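Local atomic coordinates of CCMAN5 (Cellulosimicrobium cellulans, PDB entry 2XSG), a protein that hydrolyses alpha-mannosidic bonds as a calcium-containing family 92 glycosidase, and enables mannose-6-phosphate modification of yeast-produced human lysosomal enzymes. Residues Ala352-Phe357 against Asn588-Gln593; Asp356-Ser361 against Tyr545-Met550; Leu315-Ala320 against Met659-Gly664; Ser409-Ala414 against Val680-Ser685. All blocks are in the same frame, centred on the assembly; numbering follows the deposited sequence.

Interactions 2, 3 and 4 are buried. Interaction 1 is partly buried, and Trp-354 and Asp-355 keep some exposure. Interactions 1 and 2 use overlapping parts of helix 353-366 and share Asp-356 and Phe-357. Interactions 1 and 3 meet at the calcium ion and share a metal-bound water. Their metal side is polar, with carboxylates, an amide and waters, but interaction 1 adds a small apolar touch and interaction 3 packs a glycine on a helix carbonyl. Interaction 2 mixes aromatic packing with a water bridge. Interaction 4 is apolar and backbone packing. Interactions 2 and 4 touch through Arg-358, which bonds Val-680 O, and through Ala-547, whose carbonyl accepts from Thr-681.

Interaction 1. Residues Ala352-Phe357 against Asn588-Gln593; sequences ATWDDF and NEIDLQ. With CA (calcium ion), chain C.
Glu-589 reaches from its loop past the carbonyl of Asp-355 to the calcium ion. Its CB lies 3.6 Å from Asp-355 O, and its CG comes to 3.4 Å from the same oxygen. The chain bends between CB and CG (chi2 89°), which turns the carboxylate off this carbonyl and toward the metal. OE1 binds the calcium at 2.6 Å. OE2 stays 3.6 Å from the calcium, so the carboxylate holds the metal through one oxygen. OE1 also accepts a hydrogen bond from water 1 at 2.9 Å. The same water donates to Asp-355 OD2 at 2.8 Å and so bridges two carboxylates that do not touch. Asn-588 OD1 is a second ligand, 2.4 Å from the calcium. Water 2 and Asp-662 are further ligands.

Beside the polar group there is a small apolar contact. Trp-354 CH2 meets Ile-590 CD1 at 4.1 Å, and the methyl approaches the ring obliquely. The indole NE1 bonds Gln-460, and Arg-405 makes a cation-pi contact with the ring. Asp-355 OD1 bonds a hydroxyl of a bound B3P molecule, probably from the crystallisation liquor. A polyol bound to Asp-355, whose other oxygen is water-bridged to a calcium ligand, is consistent with a sugar-binding pocket here, as expected for a calcium-containing mannosidase.

The contact joins the start of helix 353-366 to the loop between helices 560-570 and 604-616. Helix 665-675 packs on Glu-589 through Thr-665 and Met-666, while helix 539-542 touches both Trp-354 and Ile-590.

Interaction 2. Residues Asp356-Ser361 against Tyr545-Met550; sequences DFRKFS and YDAYDM
This contact belongs to the buried helical core of the catalytic domain, where Phe-357 and Arg-358 of helix 353-366 meet Tyr-545 and Ala-547 of a turning loop. Phe-357 CE2 lies 3.9 Å from Tyr-545 OH. The two side chains are set at a slant, and the hydroxyl comes to the ring obliquely. Tyr-545 carries its ring anti to the backbone N (chi1 -160°), which sends the hydroxyl out to the phenyl group.

Arg-358 runs extended from CG to NE. The edge of its guanidinium faces the loop, and Ala-547 CB touches NH2 there at 3.6 Å. Water 3 also lies near the guanidinium plane. It accepts from Arg-358 NH2 at 2.8 Å and donates to Tyr-545 O at 2.9 Å. The same water sits over the centre of the Tyr-545 ring, so the water bridge is packed against an aromatic face. NH2 has a second acceptor in Val-680 O, and NE bonds Pro-679 O. These bonds fix the rotation of the guanidinium and tie a second loop, that of Pro-679 and Val-680, to the pair.

On the helix itself, Lys-359 NZ forms a salt bridge with Asp-356 OD2 at 2.8 Å. The ammonium approaches from 41° out of the carboxylate plane.

Residues Asp-546 to Asp-549 form a type I beta turn, and Asp-546 is the centre of an inverse gamma turn. Asp-549 then serves as the N-cap of helix 550-556. Such helix-to-loop packing is consistent with the (alpha/alpha)6 barrel of family 92 catalytic domains, where loops between helices close on neighbouring helices.

Interaction 3. Residues Leu315-Ala320 against Met659-Gly664; sequences LYRMFA and MDNDAG. With CA (calcium ion), chain C.
Gly-664 lies against the carbonyl of Arg-317 at the end of three successive residues with positive phi: 56° at Asp-662, 54° at Ala-663 and 79° at Gly-664. Gly-664 CA comes within 3.8 Å of Arg-317 O. With no side chain in the way, the loop can pass close to the end of helix 306-318. Glycine also suits the positive phi, and it stands at the N-cap position of helix 665-675.

Water 4 joins the backbones. It accepts from Ala-320 N at 3.1 Å. It lies 2.8 Å from Arg-317 O and 3.2 Å from Ala-663 O, both placed to accept from it. It has more acceptors nearby than protons, so these bonds probably share its hydrogens.

Side-chain contact is slight. Arg-317 CB stands 4.2 Å from Asn-661 ND2. Both polar ends turn to other partners: the guanidinium bonds the carbonyls of Met-27 and Val-17, and Asn-661 ND2 bonds Asp-26 and Ser-667. The contact is therefore joined to the N-terminal part of the chain.

Asp-662 points to the metal. Its CG lies anti to its carbonyl carbon, and OD2 binds the calcium at 2.5 Å. OD1 stays farther off, so the carboxylate uses one oxygen. Water 2 is another ligand at 2.5 Å, and it donates to Asp-660 O at 2.9 Å. That carbonyl acts as a second-shell group that positions the metal-bound water.

Asn-588 and Glu-589 supply the other protein ligands. This is the calcium site of the family 92 mannosidase, built from loops far apart in sequence.

Interaction 4. Residues Ser409-Ala414 against Val680-Ser685; sequences SSVVVA and VTAGSS
The flat group that matters is the peptide joining Ala-682 to Gly-683, and Val-411 CG1 lies over one of its faces. The methyl is 3.7 Å from Ala-682 O. Ala-682 CB projects from the same side of the peptide and meets Val-411 CG1 at 3.8 Å. Val-411 CG1 stands anti to the backbone N (chi1 175°), which carries this methyl out to the loop. The polar atoms of the peptide are held by other residues. Ala-682 O accepts from the Tyr-463 hydroxyl, and Gly-683 N donates to Asp-415.

Gly-683 packs directly on the helix backbone. Its CA is 3.6 Å from Val-411 O and 3.9 Å from Ala-414 C. The CA atoms of Ala-414 and Gly-683 are 4.7 Å apart, a close approach that the small residues on both sides permit.

Thr-681 to Ser-684 form a type II beta turn. Gly-683 takes its third position with a phi of 85°, where glycine is favoured. Ser-684 OG donates to Thr-681 O at 2.8 Å, tilted 20° from the carbonyl plane. Ser-684 N makes a weak bond to the same oxygen at 3.4 Å. One carbonyl thus receives both donors of Ser-684 and ties the turn across its open side.

The contact sets the first turns of helix 409-418 against the loop between strands 677-678 and 686-689. Helix 455-474 borders it, with Tyr-463 on Val-411 and Val-470 on Ala-414. Helix 353-366 adjoins as well, through Ser-361 on Ala-682 and through Phe-357 and Phe-360 on Val-412.

Interaction 1. Residues Ala352-Phe357 against Asn588-Gln593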
# COMPACT_ATOMS: atom_id res chain seq x y z
N ALA A 352 4.84 -5.78 -0.53
CA ALA A 352 3.81 -6.56 0.14
C ALA A 352 2.95 -7.14 -0.98
O ALA A 352 1.73 -6.99 -1.00
CB ALA A 352 2.97 -5.68 1.04
N THR A 353 3.62 -7.79 -1.92
CA THR A 353 3.04 -8.07 -3.21
C THR A 353 1.90 -9.11 -3.21
O THR A 353 1.06 -9.09 -4.10
CB THR A 353 4.17 -8.37 -4.21
OG1 THR A 353 5.16 -7.34 -4.06
CG2 THR A 353 3.67 -8.39 -5.66
N TRP A 354 1.86 -9.98 -2.20
CA TRP A 354 0.73 -10.91 -2.00
C TRP A 354 -0.60 -10.13 -1.87
O TRP A 354 -1.62 -10.54 -2.44
CB TRP A 354 0.96 -11.76 -0.75
CG TRP A 354 0.03 -12.93 -0.55
CD1 TRP A 354 0.22 -14.22 -0.99
CD2 TRP A 354 -1.21 -12.94 0.18
NE1 TRP A 354 -0.84 -15.01 -0.60
CE2 TRP A 354 -1.72 -14.26 0.14
CE3 TRP A 354 -1.94 -11.96 0.87
CZ2 TRP A 354 -2.93 -14.63 0.75
CZ3 TRP A 354 -3.15 -12.33 1.48
CH2 TRP A 354 -3.63 -13.65 1.41
N ASP A 355 -0.55 -9.01 -1.15
CA ASP A 355 -1.72 -8.13 -1.00
C ASP A 355 -1.89 -7.13 -2.13
O ASP A 355 -3.02 -6.82 -2.52
CB ASP A 355 -1.65 -7.31 0.31
CG ASP A 355 -1.42 -8.16 1.53
OD1 ASP A 355 -0.36 -7.99 2.19
OD2 ASP A 355 -2.30 -8.98 1.83
N ASP A 356 -0.79 -6.59 -2.63
CA ASP A 356 -0.90 -5.36 -3.41
C ASP A 356 -0.71 -5.43 -4.91
O ASP A 356 -0.70 -4.39 -5.57
CB ASP A 356 -0.00 -4.26 -2.81
CG ASP A 356 1.45 -4.41 -3.20
OD1 ASP A 356 1.79 -5.34 -3.97
OD2 ASP A 356 2.26 -3.59 -2.70
N PHE A 357 -0.54 -6.64 -5.45
CA PHE A 357 -0.07 -6.79 -6.83
C PHE A 357 -0.87 -6.02 -7.88
O PHE A 357 -0.29 -5.52 -8.84
CB PHE A 357 0.13 -8.28 -7.22
CG PHE A 357 -1.15 -9.09 -7.38
CD1 PHE A 357 -1.72 -9.28 -8.65
CD2 PHE A 357 -1.75 -9.70 -6.29
CE1 PHE A 357 -2.89 -10.05 -8.82
CE2 PHE A 357 -2.93 -10.46 -6.43
CZ PHE A 357 -3.50 -10.64 -7.70
N ASN A 588 -11.14 -6.93 1.89
CA ASN A 588 -9.87 -7.56 1.52
C ASN A 588 -9.66 -7.58 0.01
O ASN A 588 -10.61 -7.35 -0.77
CB ASN A 588 -9.83 -8.99 2.05
CG ASN A 588 -8.43 -9.46 2.34
OD1 ASN A 588 -7.54 -8.66 2.62
ND2 ASN A 588 -8.22 -10.77 2.27
N GLU A 589 -8.43 -7.88 -0.41
CA GLU A 589 -8.03 -7.81 -1.82
C GLU A 589 -8.28 -9.09 -2.63
O GLU A 589 -8.09 -9.09 -3.85
CB GLU A 589 -6.53 -7.47 -1.95
CG GLU A 589 -6.14 -6.07 -1.47
CD GLU A 589 -5.79 -6.04 -0.00
OE1 GLU A 589 -5.97 -7.06 0.67
OE2 GLU A 589 -5.33 -4.99 0.48
N ILE A 590 -8.71 -10.16 -1.96
CA ILE A 590 -8.87 -11.46 -2.61
C ILE A 590 -9.76 -11.35 -3.85
O ILE A 590 -9.39 -11.79 -4.94
CB ILE A 590 -9.44 -12.52 -1.63
CG1 ILE A 590 -8.46 -12.83 -0.47
CG2 ILE A 590 -9.84 -13.80 -2.40
CD1 ILE A 590 -7.00 -12.96 -0.87
N ASP A 591 -10.95 -10.78 -3.68
CA ASP A 591 -11.85 -10.63 -4.84
C ASP A 591 -12.09 -9.17 -5.23
O ASP A 591 -13.21 -8.79 -5.57
CB ASP A 591 -13.13 -11.47 -4.68
CG ASP A 591 -14.03 -11.01 -3.55
OD1 ASP A 591 -13.55 -10.60 -2.47
OD2 ASP A 591 -15.27 -11.07 -3.73
N LEU A 592 -11.01 -8.38 -5.21
CA LEU A 592 -11.06 -6.96 -5.58
C LEU A 592 -11.66 -6.73 -6.96
O LEU A 592 -12.33 -5.72 -7.21
CB LEU A 592 -9.66 -6.34 -5.62
CG LEU A 592 -8.99 -5.62 -4.44
CD1 LEU A 592 -7.55 -5.23 -4.83
CD2 LEU A 592 -9.79 -4.40 -3.99
N GLN A 593 -11.35 -7.66 -7.87
CA GLN A 593 -11.78 -7.54 -9.26
C GLN A 593 -13.23 -7.93 -9.46
O GLN A 593 -13.79 -7.67 -10.51
CB GLN A 593 -10.87 -8.38 -10.17
CG GLN A 593 -11.19 -9.87 -10.24
CD GLN A 593 -10.75 -10.66 -9.03
OE1 GLN A 593 -10.54 -10.13 -7.93
NE2 GLN A 593 -10.61 -11.98 -9.22
CA CA C . -5.88 -7.12 3.31
O HOH W 1 -4.77 -9.73 0.72
O HOH W 2 -7.50 -5.30 3.56

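Interaction 2. Residues Asp356-Ser361 against Tyr545-Met550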
# COMPACT_ATOMS: atom_id res chain seq x y z
N ASP A 356 -0.79 -6.59 -2.63
CA ASP A 356 -0.90 -5.36 -3.41
C ASP A 356 -0.71 -5.43 -4.91
O ASP A 356 -0.70 -4.39 -5.57
CB ASP A 356 -0.00 -4.26 -2.81
CG ASP A 356 1.45 -4.41 -3.20
OD1 ASP A 356 1.79 -5.34 -3.97
OD2 ASP A 356 2.26 -3.59 -2.70
N PHE A 357 -0.54 -6.64 -5.45
CA PHE A 357 -0.07 -6.79 -6.83
C PHE A 357 -0.87 -6.02 -7.88
O PHE A 357 -0.29 -5.52 -8.84
CB PHE A 357 0.13 -8.28 -7.22
CG PHE A 357 -1.15 -9.09 -7.38
CD1 PHE A 357 -1.72 -9.28 -8.65
CD2 PHE A 357 -1.75 -9.70 -6.29
CE1 PHE A 357 -2.89 -10.05 -8.82
CE2 PHE A 357 -2.93 -10.46 -6.43
CZ PHE A 357 -3.50 -10.64 -7.70
N ARG A 358 -2.18 -5.90 -7.70
CA ARG A 358 -3.00 -5.17 -8.69
C ARG A 358 -2.73 -3.65 -8.72
O ARG A 358 -3.11 -2.98 -9.68
CB ARG A 358 -4.49 -5.39 -8.46
CG ARG A 358 -5.01 -6.71 -8.98
CD ARG A 358 -6.54 -6.67 -9.14
NE ARG A 358 -7.01 -7.80 -9.93
CZ ARG A 358 -7.08 -9.04 -9.45
NH1 ARG A 358 -6.72 -9.28 -8.20
NH2 ARG A 358 -7.50 -10.02 -10.23
N LYS A 359 -2.12 -3.11 -7.67
CA LYS A 359 -1.93 -1.66 -7.58
C LYS A 359 -0.94 -1.16 -8.65
O LYS A 359 -1.11 -0.05 -9.19
CB LYS A 359 -1.50 -1.23 -6.16
CG LYS A 359 -0.01 -1.30 -5.88
CD LYS A 359 0.34 -0.83 -4.47
CE LYS A 359 1.84 -0.68 -4.34
NZ LYS A 359 2.32 -0.78 -2.91
N PHE A 360 0.07 -1.98 -8.96
CA PHE A 360 1.10 -1.60 -9.90
C PHE A 360 0.50 -1.38 -11.29
O PHE A 360 0.91 -0.46 -11.99
CB PHE A 360 2.22 -2.65 -9.95
CG PHE A 360 2.98 -2.78 -8.65
CD1 PHE A 360 3.98 -1.88 -8.32
CD2 PHE A 360 2.67 -3.79 -7.75
CE1 PHE A 360 4.66 -1.97 -7.11
CE2 PHE A 360 3.37 -3.90 -6.53
CZ PHE A 360 4.37 -2.99 -6.23
N SER A 361 -0.48 -2.21 -11.67
CA SER A 361 -1.11 -2.07 -12.98
C SER A 361 -1.74 -0.68 -13.15
O SER A 361 -1.78 -0.16 -14.27
CB SER A 361 -2.17 -3.14 -13.21
OG SER A 361 -1.69 -4.47 -13.01
N TYR A 545 -10.13 -16.22 -8.79
CA TYR A 545 -8.72 -15.83 -8.65
C TYR A 545 -7.92 -15.84 -9.95
O TYR A 545 -7.08 -14.94 -10.19
CB TYR A 545 -8.00 -16.66 -7.59
CG TYR A 545 -6.73 -16.03 -7.07
CD1 TYR A 545 -5.50 -16.26 -7.70
CD2 TYR A 545 -6.75 -15.19 -5.96
CE1 TYR A 545 -4.32 -15.68 -7.21
CE2 TYR A 545 -5.57 -14.60 -5.46
CZ TYR A 545 -4.37 -14.84 -6.10
OH TYR A 545 -3.23 -14.26 -5.60
N ASP A 546 -8.16 -16.84 -10.78
CA ASP A 546 -7.34 -17.02 -11.97
C ASP A 546 -7.81 -16.08 -13.08
O ASP A 546 -8.36 -16.50 -14.10
CB ASP A 546 -7.25 -18.51 -12.35
CG ASP A 546 -6.40 -19.29 -11.36
OD1 ASP A 546 -5.56 -18.66 -10.68
OD2 ASP A 546 -6.56 -20.52 -11.25
N ALA A 547 -7.59 -14.79 -12.81
CA ALA A 547 -8.17 -13.71 -13.60
C ALA A 547 -7.56 -13.55 -15.00
O ALA A 547 -8.03 -12.72 -15.78
CB ALA A 547 -8.10 -12.39 -12.82
N TYR A 548 -6.54 -14.36 -15.29
CA TYR A 548 -5.89 -14.44 -16.59
C TYR A 548 -6.63 -15.38 -17.56
O TYR A 548 -6.21 -15.55 -18.71
CB TYR A 548 -4.44 -14.92 -16.43
CG TYR A 548 -4.33 -16.25 -15.70
CD1 TYR A 548 -4.23 -17.45 -16.39
CD2 TYR A 548 -4.34 -16.30 -14.30
CE1 TYR A 548 -4.15 -18.67 -15.72
CE2 TYR A 548 -4.26 -17.48 -13.63
CZ TYR A 548 -4.16 -18.67 -14.33
OH TYR A 548 -4.09 -19.84 -13.63
N ASP A 549 -7.72 -15.99 -17.09
CA ASP A 549 -8.50 -16.91 -17.93
C ASP A 549 -9.97 -17.06 -17.52
O ASP A 549 -10.45 -18.16 -17.17
CB ASP A 549 -7.82 -18.28 -18.02
CG ASP A 549 -7.97 -18.91 -19.40
OD1 ASP A 549 -8.95 -18.58 -20.11
OD2 ASP A 549 -7.13 -19.75 -19.76
N MET A 550 -10.68 -15.94 -17.61
CA MET A 550 -12.11 -15.88 -17.42
C MET A 550 -12.84 -16.75 -18.42
O MET A 550 -13.86 -17.31 -18.09
CB MET A 550 -12.61 -14.43 -17.52
CG MET A 550 -12.31 -13.57 -16.26
SD MET A 550 -13.12 -14.22 -14.79
CE MET A 550 -14.85 -13.87 -15.16
O HOH W 3 -6.99 -12.39 -8.92

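Interaction 3. Residues Leu315-Ala320 against Met659-Gly664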
# COMPACT_ATOMS: atom_id res chain seq x y z
N LEU A 315 -5.19 9.31 -4.02
CA LEU A 315 -4.06 9.48 -4.93
C LEU A 315 -2.76 9.69 -4.12
O LEU A 315 -1.71 9.08 -4.42
CB LEU A 315 -4.29 10.64 -5.92
CG LEU A 315 -3.35 10.78 -7.12
CD1 LEU A 315 -3.44 9.57 -8.08
CD2 LEU A 315 -3.62 12.07 -7.89
N TYR A 316 -2.84 10.52 -3.08
CA TYR A 316 -1.70 10.72 -2.17
C TYR A 316 -1.20 9.37 -1.61
O TYR A 316 -0.02 9.08 -1.63
CB TYR A 316 -2.08 11.72 -1.07
CG TYR A 316 -1.18 11.75 0.14
CD1 TYR A 316 -0.01 12.52 0.17
CD2 TYR A 316 -1.50 11.02 1.28
CE1 TYR A 316 0.83 12.54 1.30
CE2 TYR A 316 -0.68 11.04 2.41
CZ TYR A 316 0.48 11.80 2.42
OH TYR A 316 1.29 11.81 3.54
N ARG A 317 -2.13 8.54 -1.15
CA ARG A 317 -1.81 7.23 -0.57
C ARG A 317 -1.21 6.26 -1.60
O ARG A 317 -0.45 5.37 -1.24
CB ARG A 317 -3.06 6.61 0.04
CG ARG A 317 -3.67 7.35 1.22
CD ARG A 317 -2.71 7.41 2.38
NE ARG A 317 -3.36 7.88 3.60
CZ ARG A 317 -2.72 8.37 4.66
NH1 ARG A 317 -1.39 8.46 4.67
NH2 ARG A 317 -3.42 8.77 5.71
N MET A 318 -1.57 6.43 -2.87
CA MET A 318 -1.04 5.59 -3.96
C MET A 318 0.48 5.76 -4.20
O MET A 318 1.13 4.83 -4.66
CB MET A 318 -1.81 5.82 -5.26
CG MET A 318 -1.24 5.05 -6.46
SD MET A 318 -2.13 5.43 -8.00
CE MET A 318 -3.67 5.83 -7.28
N PHE A 319 1.01 6.93 -3.85
CA PHE A 319 2.44 7.23 -3.99
C PHE A 319 3.19 7.13 -2.64
O PHE A 319 3.76 8.11 -2.17
CB PHE A 319 2.64 8.63 -4.62
CG PHE A 319 2.24 8.71 -6.08
CD1 PHE A 319 3.19 8.54 -7.09
CD2 PHE A 319 0.93 8.96 -6.44
CE1 PHE A 319 2.83 8.62 -8.46
CE2 PHE A 319 0.54 9.03 -7.80
CZ PHE A 319 1.49 8.86 -8.80
N ALA A 320 3.17 5.94 -2.03
CA ALA A 320 3.89 5.69 -0.78
C ALA A 320 4.86 4.52 -0.88
O ALA A 320 6.02 4.65 -0.51
CB ALA A 320 2.92 5.46 0.35
N MET A 659 -10.16 -3.44 7.50
CA MET A 659 -9.79 -3.26 6.10
C MET A 659 -8.50 -2.45 5.96
O MET A 659 -8.53 -1.24 5.84
CB MET A 659 -10.95 -2.59 5.35
CG MET A 659 -10.67 -2.26 3.88
SD MET A 659 -12.17 -1.56 3.17
CE MET A 659 -11.58 -1.05 1.56
N ASP A 660 -7.36 -3.13 6.04
CA ASP A 660 -6.06 -2.46 5.96
C ASP A 660 -5.87 -1.98 4.53
O ASP A 660 -6.31 -2.64 3.60
CB ASP A 660 -4.94 -3.43 6.34
CG ASP A 660 -5.01 -3.84 7.80
OD1 ASP A 660 -5.52 -3.04 8.61
OD2 ASP A 660 -4.57 -4.97 8.12
N ASN A 661 -5.25 -0.81 4.37
CA ASN A 661 -4.99 -0.27 3.03
C ASN A 661 -3.99 -1.18 2.27
O ASN A 661 -4.08 -1.31 1.03
CB ASN A 661 -4.44 1.16 3.14
CG ASN A 661 -4.72 2.01 1.90
OD1 ASN A 661 -4.90 1.49 0.78
ND2 ASN A 661 -4.75 3.34 2.09
N ASP A 662 -3.07 -1.80 3.02
CA ASP A 662 -1.99 -2.64 2.47
C ASP A 662 -1.12 -1.91 1.45
O ASP A 662 -1.27 -2.09 0.23
CB ASP A 662 -2.54 -3.95 1.87
CG ASP A 662 -3.29 -4.80 2.90
OD1 ASP A 662 -2.75 -5.10 3.99
OD2 ASP A 662 -4.44 -5.19 2.60
N ALA A 663 -0.21 -1.08 1.95
CA ALA A 663 0.74 -0.38 1.07
C ALA A 663 0.02 0.42 -0.03
O ALA A 663 0.48 0.47 -1.18
CB ALA A 663 1.74 -1.39 0.44
N GLY A 664 -1.11 1.01 0.33
CA GLY A 664 -1.86 1.88 -0.57
C GLY A 664 -2.72 1.16 -1.59
O GLY A 664 -3.20 1.79 -2.53
CA CA C . -5.88 -7.12 3.31
O HOH W 4 1.41 3.40 -2.01
O HOH W 2 -7.50 -5.30 3.56

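Interaction 4. Residues Ser409-Ala414 against Val680-Ser685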
# COMPACT_ATOMS: atom_id res chain seq x y z
N SER A 409 5.08 -11.47 -7.33
CA SER A 409 6.07 -10.67 -8.08
C SER A 409 6.13 -11.04 -9.56
O SER A 409 6.31 -10.17 -10.40
CB SER A 409 7.48 -10.80 -7.48
OG SER A 409 7.58 -10.15 -6.22
N SER A 410 5.99 -12.33 -9.88
CA SER A 410 6.04 -12.79 -11.29
C SER A 410 4.94 -12.14 -12.13
O SER A 410 5.10 -11.90 -13.33
CB SER A 410 5.97 -14.32 -11.41
OG SER A 410 4.65 -14.81 -11.11
N VAL A 411 3.81 -11.86 -11.47
CA VAL A 411 2.65 -11.26 -12.13
C VAL A 411 2.94 -9.80 -12.41
O VAL A 411 2.63 -9.31 -13.49
CB VAL A 411 1.38 -11.42 -11.25
CG1 VAL A 411 0.17 -10.69 -11.87
CG2 VAL A 411 1.07 -12.94 -11.05
N VAL A 412 3.56 -9.12 -11.44
CA VAL A 412 3.90 -7.71 -11.57
C VAL A 412 4.93 -7.48 -12.70
O VAL A 412 4.80 -6.53 -13.49
CB VAL A 412 4.43 -7.13 -10.23
CG1 VAL A 412 4.79 -5.66 -10.38
CG2 VAL A 412 3.40 -7.34 -9.09
N VAL A 413 5.95 -8.33 -12.76
CA VAL A 413 6.96 -8.24 -13.82
C VAL A 413 6.27 -8.46 -15.17
O VAL A 413 6.50 -7.72 -16.14
CB VAL A 413 8.14 -9.25 -13.63
CG1 VAL A 413 9.12 -9.15 -14.82
CG2 VAL A 413 8.90 -8.97 -12.34
N ALA A 414 5.43 -9.48 -15.22
CA ALA A 414 4.67 -9.82 -16.43
C ALA A 414 3.76 -8.67 -16.86
O ALA A 414 3.49 -8.51 -18.04
CB ALA A 414 3.87 -11.08 -16.20
N VAL A 680 -8.56 -6.06 -14.07
CA VAL A 680 -8.96 -7.43 -13.72
C VAL A 680 -7.76 -8.38 -13.89
O VAL A 680 -7.36 -9.06 -12.96
CB VAL A 680 -10.22 -7.90 -14.51
CG1 VAL A 680 -10.46 -9.40 -14.34
CG2 VAL A 680 -11.45 -7.11 -14.04
N THR A 681 -7.15 -8.34 -15.06
CA THR A 681 -5.97 -9.16 -15.31
C THR A 681 -4.71 -8.34 -15.15
O THR A 681 -4.28 -7.67 -16.10
CB THR A 681 -6.04 -9.80 -16.71
OG1 THR A 681 -7.33 -10.40 -16.88
CG2 THR A 681 -4.98 -10.86 -16.88
N ALA A 682 -4.14 -8.35 -13.94
CA ALA A 682 -2.78 -7.90 -13.74
C ALA A 682 -1.92 -8.89 -14.51
O ALA A 682 -2.25 -10.08 -14.59
CB ALA A 682 -2.43 -7.92 -12.26
N GLY A 683 -0.83 -8.41 -15.09
CA GLY A 683 -0.00 -9.26 -15.93
C GLY A 683 -0.51 -9.31 -17.36
O GLY A 683 -0.10 -10.16 -18.14
N SER A 684 -1.43 -8.41 -17.70
CA SER A 684 -1.85 -8.22 -19.09
C SER A 684 -1.76 -6.72 -19.38
O SER A 684 -1.34 -5.95 -18.52
CB SER A 684 -3.29 -8.72 -19.31
OG SER A 684 -4.23 -7.78 -18.85
N SER A 685 -2.16 -6.31 -20.58
CA SER A 685 -2.13 -4.90 -20.92
C SER A 685 -3.53 -4.28 -20.87
O SER A 685 -3.73 -3.15 -21.30
CB SER A 685 -1.49 -4.70 -22.29
OG SER A 685 -2.20 -5.41 -23.29